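Local atomic coordinates of flagellar hook-associated protein 2 (Bdellovibrio bacteriovorus, PDB entry 6KTY), a protein that probably caps the tip of the growing flagellar filament, helping exported flagellin subunits to polymerise there instead of leaking away. Residues K65-E70 and Q127-K132; V96-Q101 and L115-L120; D32-V37 and K156-E161; N17-Q22 and L178-A183. One frame throughout, in Å; residues are numbered along the deposited sequence.

Interaction 1: residues K65-E70 and Q127-K132; sequences KFETPE and QVTFPK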
loop_
_atom_site.group_PDB
_atom_site.type_symbol
_atom_site.label_atom_id
_atom_site.label_comp_id
_atom_site.label_asym_id
_atom_site.label_seq_id
_atom_site.Cartn_x
_atom_site.Cartn_y
_atom_site.Cartn_z
ATOM N N LYS A 65 24.217 27.576 15.456
ATOM C CA LYS A 65 24.166 26.826 16.715
ATOM C C LYS A 65 23.322 25.556 16.594
ATOM O O LYS A 65 22.215 25.547 16.023
ATOM C CB LYS A 65 23.625 27.757 17.820
ATOM C CG LYS A 65 23.875 27.331 19.258
ATOM C CD LYS A 65 23.662 28.523 20.208
ATOM C CE LYS A 65 23.568 28.092 21.656
ATOM N NZ LYS A 65 22.959 29.140 22.521
ATOM N N PHE A 66 23.834 24.459 17.135
ATOM C CA PHE A 66 23.063 23.222 17.212
ATOM C C PHE A 66 23.077 22.743 18.655
ATOM O O PHE A 66 24.121 22.823 19.319
ATOM C CB PHE A 66 23.677 22.163 16.298
ATOM C CG PHE A 66 23.813 22.608 14.880
ATOM C CD1 PHE A 66 22.693 22.681 14.057
ATOM C CD2 PHE A 66 25.059 22.976 14.368
ATOM C CE1 PHE A 66 22.808 23.109 12.744
ATOM C CE2 PHE A 66 25.180 23.394 13.064
ATOM C CZ PHE A 66 24.050 23.456 12.241
ATOM N N GLU A 67 21.932 22.298 19.170
ATOM C CA GLU A 67 21.912 21.660 20.501
ATOM C C GLU A 67 21.784 20.179 20.214
ATOM O O GLU A 67 20.816 19.755 19.572
ATOM C CB GLU A 67 20.744 22.090 21.376
ATOM C CG GLU A 67 20.710 23.581 21.708
ATOM C CD GLU A 67 21.823 24.023 22.639
ATOM O OE1 GLU A 67 22.669 23.200 23.050
ATOM O OE2 GLU A 67 21.848 25.217 22.966
ATOM N N THR A 68 22.742 19.404 20.704
ATOM C CA THR A 68 22.807 17.985 20.393
ATOM C C THR A 68 22.925 17.152 21.659
ATOM O O THR A 68 23.224 17.677 22.739
ATOM C CB THR A 68 23.997 17.692 19.455
ATOM O OG1 THR A 68 25.210 17.630 20.224
ATOM C CG2 THR A 68 24.132 18.779 18.451
ATOM N N PRO A 69 22.705 15.826 21.531
ATOM C CA PRO A 69 22.890 14.945 22.678
ATOM C C PRO A 69 24.333 14.961 23.227
ATOM O O PRO A 69 24.560 14.570 24.380
ATOM C CB PRO A 69 22.523 13.557 22.126
ATOM C CG PRO A 69 21.798 13.797 20.826
ATOM C CD PRO A 69 22.421 15.074 20.293
ATOM N N GLU A 70 25.290 15.416 22.410
ATOM C CA GLU A 70 26.678 15.548 22.817
ATOM C C GLU A 70 26.988 16.972 23.316
ATOM O O GLU A 70 28.140 17.299 23.584
ATOM C CB GLU A 70 27.598 15.172 21.650
ATOM C CG GLU A 70 27.476 13.709 21.171
ATOM C CD GLU A 70 26.210 13.428 20.382
ATOM O OE1 GLU A 70 25.621 12.330 20.605
ATOM O OE2 GLU A 70 25.778 14.301 19.559
ATOM N N GLN A 127 17.844 13.666 19.936
ATOM C CA GLN A 127 17.299 14.945 19.544
ATOM C C GLN A 127 18.397 16.000 19.188
ATOM O O GLN A 127 19.432 16.070 19.861
ATOM C CB GLN A 127 16.412 15.449 20.688
ATOM C CG GLN A 127 15.340 16.368 20.270
ATOM C CD GLN A 127 14.566 15.786 19.123
ATOM O OE1 GLN A 127 14.750 16.215 17.985
ATOM N NE2 GLN A 127 13.758 14.738 19.399
ATOM N N VAL A 128 18.141 16.796 18.143
ATOM C CA VAL A 128 18.942 17.954 17.745
ATOM C C VAL A 128 18.001 19.138 17.546
ATOM O O VAL A 128 16.977 19.025 16.872
ATOM C CB VAL A 128 19.747 17.710 16.414
ATOM C CG1 VAL A 128 20.489 18.988 15.953
ATOM C CG2 VAL A 128 20.748 16.525 16.565
ATOM N N THR A 129 18.324 20.294 18.117
ATOM C CA THR A 129 17.535 21.484 17.824
ATOM C C THR A 129 18.436 22.524 17.186
ATOM O O THR A 129 19.664 22.460 17.285
ATOM C CB THR A 129 16.792 22.050 19.052
ATOM O OG1 THR A 129 17.752 22.388 20.063
ATOM C CG2 THR A 129 15.742 21.056 19.577
ATOM N N PHE A 130 17.792 23.514 16.580
ATOM C CA PHE A 130 18.436 24.519 15.746
ATOM C C PHE A 130 17.989 25.896 16.220
ATOM O O PHE A 130 17.146 26.522 15.583
ATOM C CB PHE A 130 17.988 24.266 14.299
ATOM C CG PHE A 130 18.226 22.835 13.824
ATOM C CD1 PHE A 130 17.305 21.852 14.052
ATOM C CD2 PHE A 130 19.375 22.517 13.113
ATOM C CE1 PHE A 130 17.521 20.551 13.622
ATOM C CE2 PHE A 130 19.620 21.224 12.680
ATOM C CZ PHE A 130 18.698 20.243 12.918
ATOM N N PRO A 131 18.555 26.381 17.352
ATOM C CA PRO A 131 17.962 27.492 18.084
ATOM C C PRO A 131 18.463 28.884 17.686
ATOM O O PRO A 131 17.886 29.874 18.109
ATOM C CB PRO A 131 18.383 27.198 19.532
ATOM C CG PRO A 131 19.756 26.611 19.340
ATOM C CD PRO A 131 19.568 25.683 18.176
ATOM N N LYS A 132 19.522 28.960 16.898
ATOM C CA LYS A 132 20.126 30.238 16.607
ATOM C C LYS A 132 20.974 30.174 15.339
ATOM O O LYS A 132 21.783 29.259 15.154
ATOM C CB LYS A 132 20.997 30.680 17.812
ATOM C CG LYS A 132 21.503 32.087 17.761
ATOM C CD LYS A 132 22.661 32.298 18.787
ATOM C CE LYS A 132 22.635 33.677 19.388
ATOM N NZ LYS A 132 23.853 33.952 20.219
HETATM O O HOH W 1 20.312 26.985 14.600
#
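E67 and T129 make the central antiparallel hydrogen-bonded pair of this contact. E67 N donates to T129 O at 3.0 Å, and T129 N returns the bond to E67 O at 2.9 Å. On the face shared by their side chains, T129 OG1 sits 3.3 Å from E67 CB, set there by a chi1 of 59° that tucks the hydroxyl between the backbone N and carbonyl carbon. The next step along is interrupted by P131, whose ring nitrogen has no hydrogen to offer; its CD instead packs 3.4 Å from K65 O. A water covers the gap, donating to K65 O at 2.8 Å and accepting from K132 N, while K65 N bonds directly to K132 O. The two lysines lie with their aliphatic parts together, CB of K65 3.9 Å from CB of K132, a good use of long chains on an accessible face. Their ammonium groups diverge from that hydrocarbon contact, and K132 NZ is bonded to the hydroxyl of Y63. E67 OE1 is likewise held by T72.

On the other face F66 and F130 meet rim to rim, with planes at 89°: F130 CD2 comes to 3.5 Å from F66 CD1, at the edge of the F66 ring. Bulky aromatics suit this side because it is the one turned inward. F66 rests on V75, L98 and V117, and F130 is edge-to-face with F144. Strand 63-68 thus runs between 71-77 and 129-136, the latter being weakly bonded here, and this small sheet packs against strands 98-104 and 113-119.

Interaction 2: residues V96-Q101 and L115-L120; sequences VGLKAQ and LLVSGL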
loop_
_atom_site.group_PDB
_atom_site.type_symbol
_atom_site.label_atom_id
_atom_site.label_comp_id
_atom_site.label_asym_id
_atom_site.label_seq_id
_atom_site.Cartn_x
_atom_site.Cartn_y
_atom_site.Cartn_z
ATOM N N VAL A 96 30.223 17.351 13.673
ATOM C CA VAL A 96 29.488 17.547 14.928
ATOM C C VAL A 96 28.209 16.675 15.020
ATOM O O VAL A 96 27.267 17.021 15.736
ATOM C CB VAL A 96 29.176 19.055 15.151
ATOM C CG1 VAL A 96 30.486 19.805 15.354
ATOM C CG2 VAL A 96 28.379 19.629 13.991
ATOM N N GLY A 97 28.180 15.563 14.284
ATOM C CA GLY A 97 27.050 14.636 14.291
ATOM C C GLY A 97 25.937 15.019 13.327
ATOM O O GLY A 97 24.800 14.544 13.480
ATOM N N LEU A 98 26.246 15.919 12.382
ATOM C CA LEU A 98 25.272 16.455 11.444
ATOM C C LEU A 98 25.716 16.188 10.011
ATOM O O LEU A 98 26.912 16.095 9.735
ATOM C CB LEU A 98 25.058 17.951 11.667
ATOM C CG LEU A 98 24.497 18.308 13.054
ATOM C CD1 LEU A 98 24.473 19.796 13.191
ATOM C CD2 LEU A 98 23.133 17.725 13.290
ATOM N N LYS A 99 24.752 15.980 9.122
ATOM C CA LYS A 99 25.037 15.787 7.687
ATOM C C LYS A 99 24.212 16.835 6.952
ATOM O O LYS A 99 23.019 16.969 7.210
ATOM C CB LYS A 99 24.657 14.369 7.243
ATOM C CG LYS A 99 24.537 14.137 5.714
ATOM C CD LYS A 99 23.789 12.806 5.422
ATOM C CE LYS A 99 22.721 12.947 4.350
ATOM N NZ LYS A 99 21.673 13.986 4.683
ATOM N N ALA A 100 24.859 17.616 6.097
ATOM C CA ALA A 100 24.201 18.695 5.402
ATOM C C ALA A 100 24.191 18.342 3.925
ATOM O O ALA A 100 25.119 17.733 3.420
ATOM C CB ALA A 100 24.954 19.997 5.627
ATOM N N GLN A 101 23.139 18.737 3.236
ATOM C CA GLN A 101 23.167 18.719 1.778
ATOM C C GLN A 101 22.311 19.833 1.238
ATOM O O GLN A 101 21.429 20.384 1.946
ATOM C CB GLN A 101 22.739 17.344 1.251
ATOM C CG GLN A 101 21.294 16.972 1.606
ATOM C CD GLN A 101 20.955 15.501 1.211
ATOM O OE1 GLN A 101 21.470 14.544 1.800
ATOM N NE2 GLN A 101 20.097 15.343 0.228
ATOM N N LEU A 115 19.131 24.402 2.112
ATOM C CA LEU A 115 20.068 23.637 2.923
ATOM C C LEU A 115 19.243 22.730 3.824
ATOM O O LEU A 115 18.310 23.194 4.485
ATOM C CB LEU A 115 20.962 24.555 3.758
ATOM C CG LEU A 115 21.993 23.871 4.669
ATOM C CD1 LEU A 115 23.158 23.298 3.845
ATOM C CD2 LEU A 115 22.502 24.874 5.695
ATOM N N LEU A 116 19.546 21.436 3.772
ATOM C CA LEU A 116 18.942 20.440 4.656
ATOM C C LEU A 116 20.014 19.948 5.615
ATOM O O LEU A 116 21.071 19.461 5.177
ATOM C CB LEU A 116 18.400 19.263 3.827
ATOM C CG LEU A 116 18.005 17.961 4.579
ATOM C CD1 LEU A 116 16.777 18.224 5.446
ATOM C CD2 LEU A 116 17.705 16.797 3.602
ATOM N N VAL A 117 19.762 20.038 6.909
ATOM C CA VAL A 117 20.752 19.565 7.890
ATOM C C VAL A 117 20.038 18.485 8.748
ATOM O O VAL A 117 18.989 18.751 9.320
ATOM C CB VAL A 117 21.249 20.722 8.745
ATOM C CG1 VAL A 117 22.236 20.262 9.803
ATOM C CG2 VAL A 117 21.870 21.849 7.861
ATOM N N SER A 118 20.607 17.294 8.841
ATOM C CA SER A 118 19.972 16.217 9.594
ATOM C C SER A 118 20.954 15.556 10.561
ATOM O O SER A 118 22.149 15.479 10.276
ATOM C CB SER A 118 19.369 15.236 8.619
ATOM O OG SER A 118 20.417 14.491 8.010
ATOM N N GLY A 119 20.453 15.119 11.722
ATOM C CA GLY A 119 21.242 14.316 12.655
ATOM C C GLY A 119 21.583 13.014 11.980
ATOM O O GLY A 119 20.975 12.657 10.969
ATOM N N LEU A 120 22.555 12.294 12.511
ATOM C CA LEU A 120 22.927 11.000 11.939
ATOM C C LEU A 120 22.151 9.862 12.599
ATOM O O LEU A 120 22.117 8.769 12.064
ATOM C CB LEU A 120 24.428 10.756 12.071
ATOM C CG LEU A 120 25.313 11.672 11.213
ATOM C CD1 LEU A 120 26.786 11.553 11.638
ATOM C CD2 LEU A 120 25.141 11.321 9.730
HETATM O O HOH W 2 23.444 12.917 15.197
#
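K99 approaches S118 through torsions that first extend and then fold its chain: CG stands opposite the backbone N (chi1 164°), and bends at chi3 and chi4 (-58°) carry the ammonium forward along its own strand, to Q101. NZ ends 3.6 Å from S118 OG, merely a neighbour, but 2.9 Å from Q101 OE1, to which it donates from above the plane of the amide. Q101 has its CG between backbone N and carbonyl carbon (chi1 63°), which lays its chain beside that of L116, both pointing the same way.

The backbones form a regular antiparallel hairpin. K99 and S118 are one hydrogen-bonded pair, Q101 and L116 the next, where L116 N meets Q101 O at 2.8 Å. Near the open end L120 N makes a weak bond to G97 O, and a water joins the same two atoms, donating to G97 O at 2.7 Å. G97 has positive phi, a backbone shape easily taken by a residue without a beta carbon, and L120 lays CG and CD1 over its carbonyl.

The face of L98, A100 and V117 is hydrocarbon: L98 CD1 touches V117 CG1 at 4.1 Å, and the small A100 admits V117 CG2 at 4.2 Å. Helix 84-94 covers this side through M88 and I91. The opposite face, with K99, Q101, L116 and S118, meets the second subunit. There Q101 NE2 bonds to L172 O of that subunit, so the ammonium at OE1 probably polarises the amide and strengthens NE2 as a donor, coupling the lysine's charge to the subunit interface.

Interaction 3: residues D32-V37 and K156-E161; sequences DYAIEV and KVDGFE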
loop_
_atom_site.group_PDB
_atom_site.type_symbol
_atom_site.label_atom_id
_atom_site.label_comp_id
_atom_site.label_asym_id
_atom_site.label_seq_id
_atom_site.Cartn_x
_atom_site.Cartn_y
_atom_site.Cartn_z
ATOM N N ASP A 32 5.640 -17.896 14.636
ATOM C CA ASP A 32 4.740 -17.134 13.777
ATOM C C ASP A 32 4.755 -15.754 14.393
ATOM O O ASP A 32 4.329 -15.579 15.545
ATOM C CB ASP A 32 3.321 -17.747 13.839
ATOM C CG ASP A 32 2.249 -16.948 13.044
ATOM O OD1 ASP A 32 2.558 -16.031 12.226
ATOM O OD2 ASP A 32 1.052 -17.277 13.242
ATOM N N TYR A 33 5.264 -14.781 13.643
ATOM C CA TYR A 33 5.489 -13.447 14.181
ATOM C C TYR A 33 4.714 -12.418 13.350
ATOM O O TYR A 33 4.757 -12.444 12.133
ATOM C CB TYR A 33 6.994 -13.157 14.197
ATOM C CG TYR A 33 7.764 -14.057 15.166
ATOM C CD1 TYR A 33 7.745 -13.792 16.523
ATOM C CD2 TYR A 33 8.502 -15.167 14.722
ATOM C CE1 TYR A 33 8.425 -14.598 17.429
ATOM C CE2 TYR A 33 9.193 -15.996 15.640
ATOM C CZ TYR A 33 9.146 -15.687 16.992
ATOM O OH TYR A 33 9.810 -16.417 17.948
ATOM N N ALA A 34 3.956 -11.561 14.022
ATOM C CA ALA A 34 3.108 -10.586 13.336
ATOM C C ALA A 34 3.664 -9.203 13.624
ATOM O O ALA A 34 3.614 -8.748 14.777
ATOM C CB ALA A 34 1.701 -10.690 13.823
ATOM N N ILE A 35 4.201 -8.550 12.583
ATOM C CA ILE A 35 4.850 -7.245 12.730
ATOM C C ILE A 35 4.298 -6.276 11.723
ATOM O O ILE A 35 4.214 -6.595 10.529
ATOM C CB ILE A 35 6.383 -7.309 12.513
ATOM C CG1 ILE A 35 7.043 -8.236 13.515
ATOM C CG2 ILE A 35 7.021 -5.931 12.697
ATOM C CD1 ILE A 35 6.732 -7.918 14.972
ATOM N N GLU A 36 3.941 -5.104 12.236
ATOM C CA GLU A 36 3.505 -3.964 11.474
ATOM C C GLU A 36 4.453 -2.779 11.704
ATOM O O GLU A 36 4.636 -2.340 12.851
ATOM C CB GLU A 36 2.122 -3.555 11.959
ATOM C CG GLU A 36 1.486 -2.503 11.098
ATOM C CD GLU A 36 0.105 -2.115 11.562
ATOM O OE1 GLU A 36 -0.564 -2.952 12.181
ATOM O OE2 GLU A 36 -0.337 -0.985 11.263
ATOM N N VAL A 37 5.034 -2.246 10.636
ATOM C CA VAL A 37 5.838 -1.022 10.768
ATOM C C VAL A 37 4.924 0.192 10.580
ATOM O O VAL A 37 4.501 0.494 9.447
ATOM C CB VAL A 37 6.965 -0.974 9.762
ATOM C CG1 VAL A 37 7.855 0.282 10.063
ATOM C CG2 VAL A 37 7.733 -2.253 9.788
ATOM N N LYS A 156 4.099 -2.538 15.625
ATOM C CA LYS A 156 3.216 -3.390 16.376
ATOM C C LYS A 156 3.697 -4.829 16.330
ATOM O O LYS A 156 3.971 -5.373 15.254
ATOM C CB LYS A 156 1.791 -3.298 15.857
ATOM C CG LYS A 156 1.153 -1.901 16.000
ATOM C CD LYS A 156 -0.320 -1.934 15.543
ATOM C CE LYS A 156 -1.018 -0.588 15.878
ATOM N NZ LYS A 156 -2.396 -0.464 15.343
ATOM N N VAL A 157 3.759 -5.442 17.504
ATOM C CA VAL A 157 4.112 -6.840 17.616
ATOM C C VAL A 157 2.890 -7.539 18.216
ATOM O O VAL A 157 2.381 -7.140 19.269
ATOM C CB VAL A 157 5.410 -7.046 18.416
ATOM C CG1 VAL A 157 5.308 -6.449 19.815
ATOM C CG2 VAL A 157 5.793 -8.524 18.440
ATOM N N ASP A 158 2.392 -8.537 17.489
ATOM C CA ASP A 158 1.105 -9.185 17.789
ATOM C C ASP A 158 0.008 -8.159 18.161
ATOM O O ASP A 158 -0.775 -8.376 19.084
ATOM C CB ASP A 158 1.291 -10.211 18.904
ATOM C CG ASP A 158 2.127 -11.433 18.463
ATOM O OD1 ASP A 158 2.250 -11.716 17.238
ATOM O OD2 ASP A 158 2.644 -12.122 19.361
ATOM N N GLY A 159 -0.008 -7.042 17.441
ATOM C CA GLY A 159 -1.009 -5.996 17.624
ATOM C C GLY A 159 -0.721 -4.937 18.656
ATOM O O GLY A 159 -1.526 -4.024 18.795
ATOM N N PHE A 160 0.397 -5.044 19.402
ATOM C CA PHE A 160 0.748 -4.049 20.405
ATOM C C PHE A 160 1.775 -3.083 19.858
ATOM O O PHE A 160 2.858 -3.507 19.426
ATOM C CB PHE A 160 1.339 -4.689 21.651
ATOM C CG PHE A 160 0.419 -5.619 22.341
ATOM C CD1 PHE A 160 -0.606 -5.138 23.152
ATOM C CD2 PHE A 160 0.568 -6.971 22.199
ATOM C CE1 PHE A 160 -1.462 -5.989 23.791
ATOM C CE2 PHE A 160 -0.291 -7.843 22.878
ATOM C CZ PHE A 160 -1.300 -7.337 23.678
ATOM N N GLU A 161 1.465 -1.782 19.924
ATOM C CA GLU A 161 2.369 -0.765 19.398
ATOM C C GLU A 161 3.447 -0.463 20.445
ATOM O O GLU A 161 3.132 -0.146 21.564
ATOM C CB GLU A 161 1.615 0.531 19.010
ATOM C CG GLU A 161 2.553 1.592 18.486
ATOM C CD GLU A 161 1.849 2.822 17.967
ATOM O OE1 GLU A 161 2.034 3.887 18.580
ATOM O OE2 GLU A 161 1.112 2.706 16.965
HETATM O O HOH W 3 1.380 -6.746 14.947
#
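A beta hairpin, strands 153-157 and 160-164, is laid against strand 32-39, and its inner edge pairs I35 with V157 and E36 with K156. E36 and K156 form the antiparallel hydrogen-bonded pair: K156 N to E36 O is 2.8 Å, and E36 N returns a bond to K156 O. Their side chains run side by side in extended form, E36 OE1 lying 3.5 Å from K156 CD. Its charge stays 4.4 Å from K156 NZ, beyond a salt bridge, and OE2 is bonded to the backbone of G186. On the other face I35 bends at chi2 (-54°) so that CD1 comes to 3.6 Å from V157 CG2; branched aliphatics suit this buried side, which L191 also covers.

The hairpin reverses through a type I' turn, V157 to F160, its corners D158 and G159 both at positive phi. Aspartate is among the non-glycine residues that tolerate the first corner; glycine is at ease at the second. D158 N donates to A34 O at 3.0 Å, extending the ladder into the turn. A water accepts from G159 N and stands 3.0 Å from A34 O. The D158 carboxylate swings alongside A34, OD1 3.6 Å from CB, and makes a salt bridge to K43 of the third subunit.

Interaction 4: residues N17-Q22 and L178-A183; sequences NIVDGQ and LDFKSA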
loop_
_atom_site.group_PDB
_atom_site.type_symbol
_atom_site.label_atom_id
_atom_site.label_comp_id
_atom_site.label_asym_id
_atom_site.label_seq_id
_atom_site.Cartn_x
_atom_site.Cartn_y
_atom_site.Cartn_z
ATOM N N ASN A 17 10.221 -5.990 1.523
ATOM C CA ASN A 17 10.293 -4.550 1.244
ATOM C C ASN A 17 9.593 -3.717 2.323
ATOM O O ASN A 17 9.494 -2.489 2.208
ATOM C CB ASN A 17 9.675 -4.255 -0.113
ATOM C CG ASN A 17 10.433 -4.942 -1.254
ATOM O OD1 ASN A 17 9.851 -5.682 -2.016
ATOM N ND2 ASN A 17 11.728 -4.714 -1.334
ATOM N N ILE A 18 9.104 -4.389 3.360
ATOM C CA ILE A 18 8.644 -3.699 4.571
ATOM C C ILE A 18 9.525 -4.059 5.749
ATOM O O ILE A 18 10.039 -3.170 6.458
ATOM C CB ILE A 18 7.131 -3.934 4.889
ATOM C CG1 ILE A 18 6.271 -3.385 3.750
ATOM C CG2 ILE A 18 6.758 -3.245 6.234
ATOM C CD1 ILE A 18 4.752 -3.665 3.873
ATOM N N VAL A 19 9.722 -5.359 5.967
ATOM C CA VAL A 19 10.608 -5.822 7.019
ATOM C C VAL A 19 11.410 -6.995 6.479
ATOM O O VAL A 19 10.838 -7.896 5.892
ATOM C CB VAL A 19 9.817 -6.287 8.255
ATOM C CG1 VAL A 19 10.809 -6.681 9.356
ATOM C CG2 VAL A 19 8.899 -5.201 8.757
ATOM N N ASP A 20 12.731 -6.977 6.643
ATOM C CA ASP A 20 13.536 -8.148 6.315
ATOM C C ASP A 20 14.452 -8.403 7.503
ATOM O O ASP A 20 14.396 -7.678 8.513
ATOM C CB ASP A 20 14.359 -7.940 5.029
ATOM C CG ASP A 20 14.663 -9.247 4.300
ATOM O OD1 ASP A 20 14.438 -10.339 4.852
ATOM O OD2 ASP A 20 15.130 -9.190 3.159
ATOM N N GLY A 21 15.268 -9.448 7.401
ATOM C CA GLY A 21 16.136 -9.818 8.495
ATOM C C GLY A 21 17.010 -11.008 8.194
ATOM O O GLY A 21 16.931 -11.592 7.114
ATOM N N GLN A 22 17.860 -11.355 9.164
ATOM C CA GLN A 22 18.803 -12.477 9.047
ATOM C C GLN A 22 19.039 -13.163 10.399
ATOM O O GLN A 22 18.951 -12.503 11.444
ATOM C CB GLN A 22 20.121 -11.977 8.465
ATOM C CG GLN A 22 20.574 -10.647 9.021
ATOM C CD GLN A 22 21.689 -10.038 8.214
ATOM O OE1 GLN A 22 21.747 -8.814 8.038
ATOM N NE2 GLN A 22 22.586 -10.883 7.708
ATOM N N LEU A 178 16.167 -7.830 12.653
ATOM C CA LEU A 178 15.195 -7.244 11.738
ATOM C C LEU A 178 15.669 -5.850 11.313
ATOM O O LEU A 178 16.182 -5.109 12.142
ATOM C CB LEU A 178 13.830 -7.081 12.438
ATOM C CG LEU A 178 13.057 -8.320 12.910
ATOM C CD1 LEU A 178 11.695 -7.911 13.487
ATOM C CD2 LEU A 178 12.858 -9.278 11.759
ATOM N N ASP A 179 15.538 -5.537 10.023
ATOM C CA ASP A 179 15.714 -4.193 9.497
ATOM C C ASP A 179 14.406 -3.737 8.862
ATOM O O ASP A 179 13.883 -4.404 7.954
ATOM C CB ASP A 179 16.846 -4.177 8.455
ATOM C CG ASP A 179 17.321 -2.763 8.127
ATOM O OD1 ASP A 179 17.715 -2.009 9.074
ATOM O OD2 ASP A 179 17.325 -2.394 6.919
ATOM N N PHE A 180 13.861 -2.611 9.340
ATOM C CA PHE A 180 12.647 -2.070 8.744
ATOM C C PHE A 180 13.005 -1.346 7.443
ATOM O O PHE A 180 13.801 -0.382 7.456
ATOM C CB PHE A 180 11.914 -1.136 9.728
ATOM C CG PHE A 180 11.816 -1.699 11.106
ATOM C CD1 PHE A 180 11.484 -3.034 11.299
ATOM C CD2 PHE A 180 12.071 -0.915 12.218
ATOM C CE1 PHE A 180 11.407 -3.578 12.578
ATOM C CE2 PHE A 180 12.012 -1.454 13.488
ATOM C CZ PHE A 180 11.693 -2.796 13.666
ATOM N N LYS A 181 12.425 -1.792 6.332
ATOM C CA LYS A 181 12.730 -1.192 5.007
ATOM C C LYS A 181 11.794 -0.042 4.607
ATOM O O LYS A 181 12.149 0.803 3.779
ATOM C CB LYS A 181 12.662 -2.248 3.947
ATOM C CG LYS A 181 13.440 -3.507 4.197
ATOM C CD LYS A 181 14.893 -3.223 4.252
ATOM C CE LYS A 181 15.693 -4.485 4.132
ATOM N NZ LYS A 181 17.140 -4.200 4.285
ATOM N N SER A 182 10.580 -0.039 5.136
ATOM C CA SER A 182 9.599 1.008 4.855
ATOM C C SER A 182 8.543 1.030 5.920
ATOM O O SER A 182 8.352 0.042 6.598
ATOM C CB SER A 182 8.948 0.785 3.459
ATOM O OG SER A 182 8.234 -0.443 3.379
ATOM N N ALA A 183 7.848 2.153 6.064
ATOM C CA ALA A 183 6.694 2.266 6.954
ATOM C C ALA A 183 5.463 1.837 6.164
ATOM O O ALA A 183 5.320 2.180 5.004
ATOM C CB ALA A 183 6.532 3.691 7.428
#
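V19 directs CG1 opposite its backbone N (chi1 -177°), and this one methyl serves two partners on the apolar face. It meets L178 CD2 at 4.1 Å, the two chains crossing obliquely, and it comes to the edge of the F180 ring, 4.2 Å from CD1. G21 faces L178 at close quarters, CA to CA 4.2 Å; a beta carbon here would point to the same face as L178 and press tightly on its CD2, so glycine fits.

On the reverse face K181 bends at chi2 (-64°) and curls back. Its CE passes 3.8 Å from D20 CB, and NZ forms a salt bridge to the anti lone pair of D179 OD2 at 3.2 Å. The other oxygen of D179 is bound by R190 of the second subunit, so the carboxylate is shared between two cations. S182 OG donates to a lone pair of N17 O at 2.7 Å and also accepts from R187 of the second subunit.

D20 and D179 form the antiparallel hydrogen-bonded pair. Just past the strand pair, I18 O receives K181 N at 2.8 Å and, weakly, S182 N, a bulge-like doubling. Strand 19-21 is the outer strand of a small antiparallel sheet with 178-180 and 168-169, at a boundary with the second subunit.

How the interactions relate
From the N terminus the chain enters interaction 4 at 17-22 and interaction 3 at 32-37, then leaves for the far lobe, where 65-70 opens interaction 1 and 96-101 opens interaction 2. The loops close in reverse order: 115-120, 127-132, 156-161 and last 178-183. All four are therefore nested, and none cross. Interactions 1 and 2 touch, V128 of the one packing on L98 of the other, and bind the inserted lobe, which probably corresponds to the D3 domain of FliD. Interactions 3 and 4 meet through V37 and join the chain's two ends in the other lobe, probably D2. Centres of interactions 1 and 3 lie about 34 Å apart.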